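Long-range contacts in methyl-coenzyme M reductase subunit beta (Methanosarcina barkeri, PDB 1E6Y), which forms part of the nickel-F430 enzyme complex that cleaves methyl-coenzyme M with coenzyme B, releasing methane in the last step of methanogenesis: residues Ser1-Ile6 with Ser16-Ile20; Leu247-Val252 with Val305-Ala309; Ala272-Ile278 with Lys298-Cys302. One frame throughout, in Å; residues are numbered along the deposited sequence.

Contact 1. Residues Ser1-Ile6 with Ser16-Ile20; sequences SDTVDI and SNVDI
Ile20 lies against Asp2 and Val4, and its side chain can be followed outward from the backbone. CB sits 4.1 Å from Asp2 O, the carbonyl that accepts the Ile20 N-H (3.0 Å, 164°). At the fork, the Ile20 and Val4 side chains cross at about a right angle, CG2 meeting Val4 CG1 at 4.0 Å. CG1, set between its own backbone N and carbonyl carbon (chi1 64°), lies 3.9 Å from Asp2 CB, and the tip CD1 rests on the same CB at 3.7 Å. The carboxylate of Asp2 is turned to a salt bridge with Arg231 of helix 228-241, whose Leu234 and Leu235 also pack on Ile20. The two strands form an antiparallel hairpin with a G1 beta bulge, in which Asn17 and Val18 both face Val4. Val4 and Val18 exchange both backbone bonds, the shorter from Val18 N to Val4 O at 2.7 Å. At the bulge, Asn17 N reaches Asp5 OD1 nearly along its C-O axis (2.9 Å), and water 3 donates to this oxygen and to Asn17 OD1. Replacing Asp5 by an alanine would probably leave the Asn17 N-H without its mate and water 3 with one anchor fewer.

Contact 2. Residues Leu247-Val252 with Val305-Ala309; sequences LLYDIV and VGTLA
Val305 CG1 presses on the backbone of Leu248, 3.7 Å from its CA, so that this methyl packs on main-chain atoms as well as side chains. It also touches the side chains of Leu247 and Ile251: Leu247 CG stands 4.1 Å from it, and Ile251 CD1 comes in obliquely to 4.0 Å. One turn further along, Ala309 plays the corresponding part with a single methyl. Ile251 CG2 approaches Ala309 CB at 3.6 Å, while Val252 CG2 touches the same CB at 3.9 Å. This is helix-helix packing in which residues four apart, Val305 and Ala309, form a row facing the rows Leu247-Ile251 and Leu248-Val252; the local axes pass 9.3 Å apart at -46°, consistent with ridges-into-grooves packing of such rows. Leu248 closes one flank. Its CG is anti to the backbone N (chi1 171°), which carries the branched end across to the other helix, where CD2 meets Leu308 CD2 at 3.6 Å and CD1 lies 3.6 Å from Ala309 N. No hydrogen bond links the segments. In the next shell, Tyr239 of helix 228-241 packs on both Leu247 and Val305, and Arg271 and Ser267 of helix 261-274 back Ile251. Cys389 and Ala392 of helix 387-395 press on Leu308, and Val70 of the gamma subunit chain reaches Val252.

Contact 3. Residues Ala272-Ile278 with Lys298-Cys302; sequences AIEAGII and KWNAC
Ala272 O is gripped by two backbone N-H groups of the residues that follow its helix, Ile277 N at 3.0 Å and, weakly, Ile278 N at 3.4 Å, while Ala272 CB faces the helix 296-318. With the bond from Gly276 N to Ile273 O (3.0 Å), the grip from Ile277 makes a Schellman motif, and Gly276 supplies the positive phi (77°) at which the chain leaves helical geometry. The turn thus ends helix 261-274 and delivers two successive isoleucines, one at the turn and one on the outgoing strand 278-283, to the same neighbouring helix. Outside the pair, Asn294, just after the returning strand 289-293, holds this turn through its bonds to Gly276 O and to the Ile277 backbone. Trp299 is the meeting point of three of the side chains. With chi1 at 167°, placing CG opposite the backbone N, the indole extends to the residues around the turn. Ala272 CB touches the six-membered ring at its edge, near the ring plane, 3.8 Å from CZ3. Ile278 CG2 comes in obliquely to 3.5 Å from CE3, and the indole NE1 is tied to Pro342 O. Ile277 divides its contacts between its two branches. CG2 rests against the backbone of the opposite helix, 3.7 Å from Trp299 N, and also lies 4.1 Å from Lys298 CB. The longer branch, through CG1, ends with CD1 3.5 Å from SG of Cys302.

Overall arrangement
From the N terminus, contact 1 closes first, a short hairpin loop completed by residue 20, well before the others open. Contact 2 closes a much longer loop, from helix 247-255 round to the middle of helix 296-318. Contact 3 falls wholly within that span, joining the end of helix 261-274 to the earlier part of helix 296-318, with the hairpin 278-293 between. Contacts 2 and 3 therefore share helix 296-318, their centres 13 Å apart, and their segments lie close in sequence. Contact 1 belongs to the N-terminal domain but touches contact 3, through Asp2 OD1 and Lys298 CE; Arg231 of helix 228-241 reaches both residues, linking the hairpin to helices 228-241 and 296-318.

Contact 1. Residues Ser1-Ile6 with Ser16-Ile20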
loop_
_atom_site.group_PDB
_atom_site.type_symbol
_atom_site.label_atom_id
_atom_site.label_comp_id
_atom_site.label_asym_id
_atom_site.label_seq_id
_atom_site.Cartn_x
_atom_site.Cartn_y
_atom_site.Cartn_z
ATOM N N SER E 1 36.766 24.005 -12.900
ATOM C CA SER E 1 35.506 24.344 -13.620
ATOM C C SER E 1 35.466 23.691 -14.990
ATOM O O SER E 1 36.505 23.314 -15.534
ATOM C CB SER E 1 35.378 25.854 -13.782
ATOM O OG SER E 1 36.442 26.396 -14.539
ATOM N N ASP E 2 34.264 23.560 -15.546
ATOM C CA ASP E 2 34.080 22.917 -16.841
ATOM C C ASP E 2 33.133 23.713 -17.727
ATOM O O ASP E 2 32.073 24.162 -17.285
ATOM C CB ASP E 2 33.531 21.496 -16.667
ATOM C CG ASP E 2 34.411 20.637 -15.786
ATOM O OD1 ASP E 2 35.308 19.953 -16.321
ATOM O OD2 ASP E 2 34.206 20.657 -14.555
ATOM N N THR E 3 33.520 23.868 -18.990
ATOM C CA THR E 3 32.662 24.496 -19.980
ATOM C C THR E 3 32.450 23.571 -21.171
ATOM O O THR E 3 33.268 22.692 -21.445
ATOM C CB THR E 3 33.261 25.815 -20.491
ATOM O OG1 THR E 3 34.577 25.573 -21.001
ATOM C CG2 THR E 3 33.330 26.838 -19.372
ATOM N N VAL E 4 31.335 23.768 -21.860
ATOM C CA VAL E 4 31.025 23.032 -23.076
ATOM C C VAL E 4 30.438 24.006 -24.089
ATOM O O VAL E 4 30.018 25.108 -23.727
ATOM C CB VAL E 4 29.985 21.915 -22.808
ATOM C CG1 VAL E 4 30.558 20.869 -21.859
ATOM C CG2 VAL E 4 28.705 22.514 -22.224
ATOM N N ASP E 5 30.434 23.612 -25.359
ATOM C CA ASP E 5 29.656 24.314 -26.371
ATOM C C ASP E 5 28.363 23.538 -26.591
ATOM O O ASP E 5 28.389 22.318 -26.736
ATOM C CB ASP E 5 30.433 24.399 -27.688
ATOM C CG ASP E 5 31.732 25.184 -27.562
ATOM O OD1 ASP E 5 31.907 25.946 -26.588
ATOM O OD2 ASP E 5 32.578 25.054 -28.468
ATOM N N ILE E 6 27.234 24.236 -26.569
ATOM C CA ILE E 6 25.938 23.588 -26.764
ATOM C C ILE E 6 25.540 23.616 -28.237
ATOM O O ILE E 6 25.549 24.671 -28.872
ATOM C CB ILE E 6 24.828 24.272 -25.920
ATOM C CG1 ILE E 6 25.165 24.180 -24.427
ATOM C CG2 ILE E 6 23.473 23.636 -26.207
ATOM C CD1 ILE E 6 25.317 22.763 -23.906
ATOM N N SER E 16 28.557 28.999 -27.101
ATOM C CA SER E 16 29.889 28.517 -26.753
ATOM C C SER E 16 30.224 28.824 -25.303
ATOM O O SER E 16 29.618 29.701 -24.691
ATOM C CB SER E 16 30.936 29.158 -27.662
ATOM O OG SER E 16 30.694 28.833 -29.019
ATOM N N ASN E 17 31.196 28.095 -24.762
ATOM C CA ASN E 17 31.760 28.379 -23.447
ATOM C C ASN E 17 30.694 28.467 -22.361
ATOM O O ASN E 17 30.650 29.426 -21.588
ATOM C CB ASN E 17 32.580 29.672 -23.498
ATOM C CG ASN E 17 33.701 29.603 -24.512
ATOM O OD1 ASN E 17 34.537 28.706 -24.459
ATOM N ND2 ASN E 17 33.687 30.509 -25.481
ATOM N N VAL E 18 29.804 27.478 -22.354
ATOM C CA VAL E 18 28.777 27.356 -21.325
ATOM C C VAL E 18 29.318 26.560 -20.140
ATOM O O VAL E 18 29.721 25.400 -20.285
ATOM C CB VAL E 18 27.515 26.652 -21.882
ATOM C CG1 VAL E 18 26.451 26.539 -20.799
ATOM C CG2 VAL E 18 26.969 27.420 -23.077
ATOM N N ASP E 19 29.367 27.201 -18.976
ATOM C CA ASP E 19 29.770 26.531 -17.747
ATOM C C ASP E 19 28.690 25.519 -17.384
ATOM O O ASP E 19 27.509 25.860 -17.342
ATOM C CB ASP E 19 29.924 27.557 -16.623
ATOM C CG ASP E 19 30.682 27.010 -15.428
ATOM O OD1 ASP E 19 30.202 26.045 -14.802
ATOM O OD2 ASP E 19 31.744 27.568 -15.093
ATOM N N ILE E 20 29.094 24.284 -17.103
ATOM C CA ILE E 20 28.125 23.228 -16.818
ATOM C C ILE E 20 27.316 23.498 -15.548
ATOM O O ILE E 20 26.186 23.032 -15.419
ATOM C CB ILE E 20 28.798 21.833 -16.720
ATOM C CG1 ILE E 20 29.768 21.783 -15.542
ATOM C CG2 ILE E 20 29.515 21.509 -18.023
ATOM C CD1 ILE E 20 30.254 20.390 -15.225
HETATM O O HOH W 1 32.212 24.588 -13.760
HETATM O O HOH W 2 35.647 27.773 -22.302
HETATM O O HOH W 3 34.498 27.081 -26.829
#

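Contact 2. Residues Leu247-Val252 with Val305-Ala309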
loop_
_atom_site.group_PDB
_atom_site.type_symbol
_atom_site.label_atom_id
_atom_site.label_comp_id
_atom_site.label_asym_id
_atom_site.label_seq_id
_atom_site.Cartn_x
_atom_site.Cartn_y
_atom_site.Cartn_z
ATOM N N LEU E 247 29.386 16.207 -29.663
ATOM C CA LEU E 247 29.942 14.861 -29.544
ATOM C C LEU E 247 28.895 13.800 -29.866
ATOM O O LEU E 247 29.129 12.925 -30.702
ATOM C CB LEU E 247 30.497 14.639 -28.135
ATOM C CG LEU E 247 31.310 13.361 -27.919
ATOM C CD1 LEU E 247 32.541 13.376 -28.817
ATOM C CD2 LEU E 247 31.717 13.243 -26.455
ATOM N N LEU E 248 27.721 13.926 -29.253
ATOM C CA LEU E 248 26.616 13.005 -29.496
ATOM C C LEU E 248 26.229 12.990 -30.972
ATOM O O LEU E 248 26.187 11.933 -31.597
ATOM C CB LEU E 248 25.399 13.398 -28.648
ATOM C CG LEU E 248 24.082 12.667 -28.935
ATOM C CD1 LEU E 248 24.204 11.190 -28.574
ATOM C CD2 LEU E 248 22.964 13.317 -28.146
ATOM N N TYR E 249 26.002 14.176 -31.531
ATOM C CA TYR E 249 25.619 14.315 -32.930
ATOM C C TYR E 249 26.672 13.734 -33.876
ATOM O O TYR E 249 26.333 13.033 -34.833
ATOM C CB TYR E 249 25.380 15.792 -33.264
ATOM C CG TYR E 249 24.959 16.029 -34.695
ATOM C CD1 TYR E 249 23.616 15.991 -35.061
ATOM C CD2 TYR E 249 25.911 16.238 -35.694
ATOM C CE1 TYR E 249 23.229 16.149 -36.387
ATOM C CE2 TYR E 249 25.535 16.395 -37.020
ATOM C CZ TYR E 249 24.193 16.350 -37.363
ATOM O OH TYR E 249 23.820 16.506 -38.678
ATOM N N ASP E 250 27.938 14.051 -33.622
ATOM C CA ASP E 250 29.032 13.621 -34.489
ATOM C C ASP E 250 29.248 12.115 -34.446
ATOM O O ASP E 250 29.503 11.490 -35.477
ATOM C CB ASP E 250 30.334 14.334 -34.108
ATOM C CG ASP E 250 30.376 15.779 -34.580
ATOM O OD1 ASP E 250 29.505 16.195 -35.373
ATOM O OD2 ASP E 250 31.295 16.506 -34.157
ATOM N N ILE E 251 29.147 11.533 -33.254
ATOM C CA ILE E 251 29.312 10.092 -33.101
ATOM C C ILE E 251 28.184 9.348 -33.813
ATOM O O ILE E 251 28.434 8.376 -34.531
ATOM C CB ILE E 251 29.364 9.685 -31.607
ATOM C CG1 ILE E 251 30.667 10.202 -30.988
ATOM C CG2 ILE E 251 29.283 8.164 -31.463
ATOM C CD1 ILE E 251 30.794 9.957 -29.493
ATOM N N VAL E 252 26.965 9.870 -33.700
ATOM C CA VAL E 252 25.821 9.292 -34.397
ATOM C C VAL E 252 25.998 9.409 -35.910
ATOM O O VAL E 252 25.838 8.424 -36.634
ATOM C CB VAL E 252 24.497 9.979 -33.972
ATOM C CG1 VAL E 252 23.342 9.499 -34.844
ATOM C CG2 VAL E 252 24.203 9.674 -32.512
ATOM N N VAL E 305 27.303 9.517 -23.318
ATOM C CA VAL E 305 27.110 9.920 -24.708
ATOM C C VAL E 305 27.097 8.700 -25.623
ATOM O O VAL E 305 26.219 8.568 -26.473
ATOM C CB VAL E 305 28.223 10.897 -25.167
ATOM C CG1 VAL E 305 28.155 11.118 -26.674
ATOM C CG2 VAL E 305 28.074 12.213 -24.451
ATOM N N GLY E 306 28.048 7.794 -25.406
ATOM C CA GLY E 306 28.122 6.586 -26.207
ATOM C C GLY E 306 26.878 5.726 -26.102
ATOM O O GLY E 306 26.441 5.137 -27.089
ATOM N N THR E 307 26.310 5.657 -24.901
ATOM C CA THR E 307 25.091 4.892 -24.650
ATOM C C THR E 307 23.920 5.438 -25.473
ATOM O O THR E 307 23.180 4.673 -26.097
ATOM C CB THR E 307 24.720 4.923 -23.143
ATOM O OG1 THR E 307 25.782 4.342 -22.376
ATOM C CG2 THR E 307 23.434 4.148 -22.885
ATOM N N LEU E 308 23.771 6.760 -25.490
ATOM C CA LEU E 308 22.705 7.392 -26.262
ATOM C C LEU E 308 23.000 7.355 -27.762
ATOM O O LEU E 308 22.104 7.098 -28.567
ATOM C CB LEU E 308 22.494 8.837 -25.803
ATOM C CG LEU E 308 21.390 9.630 -26.514
ATOM C CD1 LEU E 308 20.060 8.893 -26.430
ATOM C CD2 LEU E 308 21.278 11.008 -25.885
ATOM N N ALA E 309 24.259 7.573 -28.129
ATOM C CA ALA E 309 24.665 7.509 -29.532
ATOM C C ALA E 309 24.388 6.124 -30.115
ATOM O O ALA E 309 23.794 5.999 -31.189
ATOM C CB ALA E 309 26.142 7.855 -29.668
#

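Contact 3. Residues Ala272-Ile278 with Lys298-Cys302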
loop_
_atom_site.group_PDB
_atom_site.type_symbol
_atom_site.label_atom_id
_atom_site.label_comp_id
_atom_site.label_asym_id
_atom_site.label_seq_id
_atom_site.Cartn_x
_atom_site.Cartn_y
_atom_site.Cartn_z
ATOM N N ALA E 272 37.814 9.549 -26.747
ATOM C CA ALA E 272 38.225 9.670 -25.349
ATOM C C ALA E 272 39.748 9.698 -25.215
ATOM O O ALA E 272 40.289 10.420 -24.378
ATOM C CB ALA E 272 37.647 8.527 -24.525
ATOM N N ILE E 273 40.431 8.924 -26.058
ATOM C CA ILE E 273 41.894 8.896 -26.078
ATOM C C ILE E 273 42.462 10.192 -26.654
ATOM O O ILE E 273 43.384 10.779 -26.088
ATOM C CB ILE E 273 42.422 7.690 -26.897
ATOM C CG1 ILE E 273 42.116 6.386 -26.156
ATOM C CG2 ILE E 273 43.928 7.814 -27.119
ATOM C CD1 ILE E 273 42.323 5.142 -26.986
ATOM N N GLU E 274 41.862 10.667 -27.743
ATOM C CA GLU E 274 42.278 11.919 -28.371
ATOM C C GLU E 274 42.134 13.103 -27.421
ATOM O O GLU E 274 42.973 14.003 -27.412
ATOM C CB GLU E 274 41.460 12.175 -29.638
ATOM C CG GLU E 274 41.843 11.292 -30.818
ATOM C CD GLU E 274 40.824 11.326 -31.949
ATOM O OE1 GLU E 274 39.705 11.846 -31.746
ATOM O OE2 GLU E 274 41.130 10.792 -33.036
ATOM N N ALA E 275 41.095 13.074 -26.593
ATOM C CA ALA E 275 40.836 14.155 -25.644
ATOM C C ALA E 275 41.689 14.051 -24.378
ATOM O O ALA E 275 41.684 14.958 -23.544
ATOM C CB ALA E 275 39.355 14.181 -25.280
ATOM N N GLY E 276 42.410 12.942 -24.233
ATOM C CA GLY E 276 43.236 12.736 -23.055
ATOM C C GLY E 276 42.448 12.329 -21.820
ATOM O O GLY E 276 42.977 12.343 -20.709
ATOM N N ILE E 277 41.191 11.943 -22.016
ATOM C CA ILE E 277 40.320 11.562 -20.907
ATOM C C ILE E 277 40.687 10.179 -20.365
ATOM O O ILE E 277 40.558 9.925 -19.167
ATOM C CB ILE E 277 38.831 11.579 -21.340
ATOM C CG1 ILE E 277 38.427 13.002 -21.735
ATOM C CG2 ILE E 277 37.937 11.083 -20.207
ATOM C CD1 ILE E 277 37.102 13.080 -22.456
ATOM N N ILE E 278 41.140 9.293 -21.250
ATOM C CA ILE E 278 41.666 7.991 -20.839
ATOM C C ILE E 278 43.041 7.718 -21.448
ATOM O O ILE E 278 43.371 8.228 -22.521
ATOM C CB ILE E 278 40.703 6.825 -21.215
ATOM C CG1 ILE E 278 40.593 6.683 -22.737
ATOM C CG2 ILE E 278 39.333 7.065 -20.603
ATOM C CD1 ILE E 278 39.859 5.434 -23.190
ATOM N N LYS E 298 34.306 12.717 -16.278
ATOM C CA LYS E 298 34.311 12.981 -17.716
ATOM C C LYS E 298 34.217 11.703 -18.540
ATOM O O LYS E 298 33.533 11.668 -19.562
ATOM C CB LYS E 298 35.566 13.750 -18.118
ATOM C CG LYS E 298 35.328 15.227 -18.325
ATOM C CD LYS E 298 36.324 15.792 -19.311
ATOM C CE LYS E 298 36.048 17.247 -19.572
ATOM N NZ LYS E 298 37.314 17.979 -19.815
ATOM N N TRP E 299 34.934 10.667 -18.115
ATOM C CA TRP E 299 34.833 9.362 -18.758
ATOM C C TRP E 299 33.399 8.848 -18.673
ATOM O O TRP E 299 32.858 8.329 -19.648
ATOM C CB TRP E 299 35.786 8.354 -18.102
ATOM C CG TRP E 299 35.500 6.935 -18.505
ATOM C CD1 TRP E 299 35.053 5.928 -17.698
ATOM C CD2 TRP E 299 35.534 6.400 -19.834
ATOM N NE1 TRP E 299 34.796 4.801 -18.442
ATOM C CE2 TRP E 299 35.085 5.062 -19.757
ATOM C CE3 TRP E 299 35.896 6.922 -21.085
ATOM C CZ2 TRP E 299 34.988 4.236 -20.883
ATOM C CZ3 TRP E 299 35.797 6.100 -22.206
ATOM C CH2 TRP E 299 35.347 4.771 -22.095
ATOM N N ASN E 300 32.793 8.998 -17.500
ATOM C CA ASN E 300 31.399 8.618 -17.311
ATOM C C ASN E 300 30.482 9.345 -18.292
ATOM O O ASN E 300 29.587 8.733 -18.878
ATOM C CB ASN E 300 30.957 8.907 -15.874
ATOM C CG ASN E 300 29.555 8.420 -15.598
ATOM O OD1 ASN E 300 29.312 7.216 -15.541
ATOM N ND2 ASN E 300 28.607 9.346 -15.522
ATOM N N ALA E 301 30.740 10.633 -18.505
ATOM C CA ALA E 301 29.993 11.416 -19.489
ATOM C C ALA E 301 30.223 10.901 -20.915
ATOM O O ALA E 301 29.290 10.851 -21.718
ATOM C CB ALA E 301 30.378 12.886 -19.391
ATOM N N CYS E 302 31.456 10.486 -21.211
ATOM C CA CYS E 302 31.782 9.854 -22.489
ATOM C C CYS E 302 30.973 8.577 -22.694
ATOM O O CYS E 302 30.428 8.345 -23.772
ATOM C CB CYS E 302 33.274 9.514 -22.558
ATOM S SG CYS E 302 34.369 10.927 -22.771
#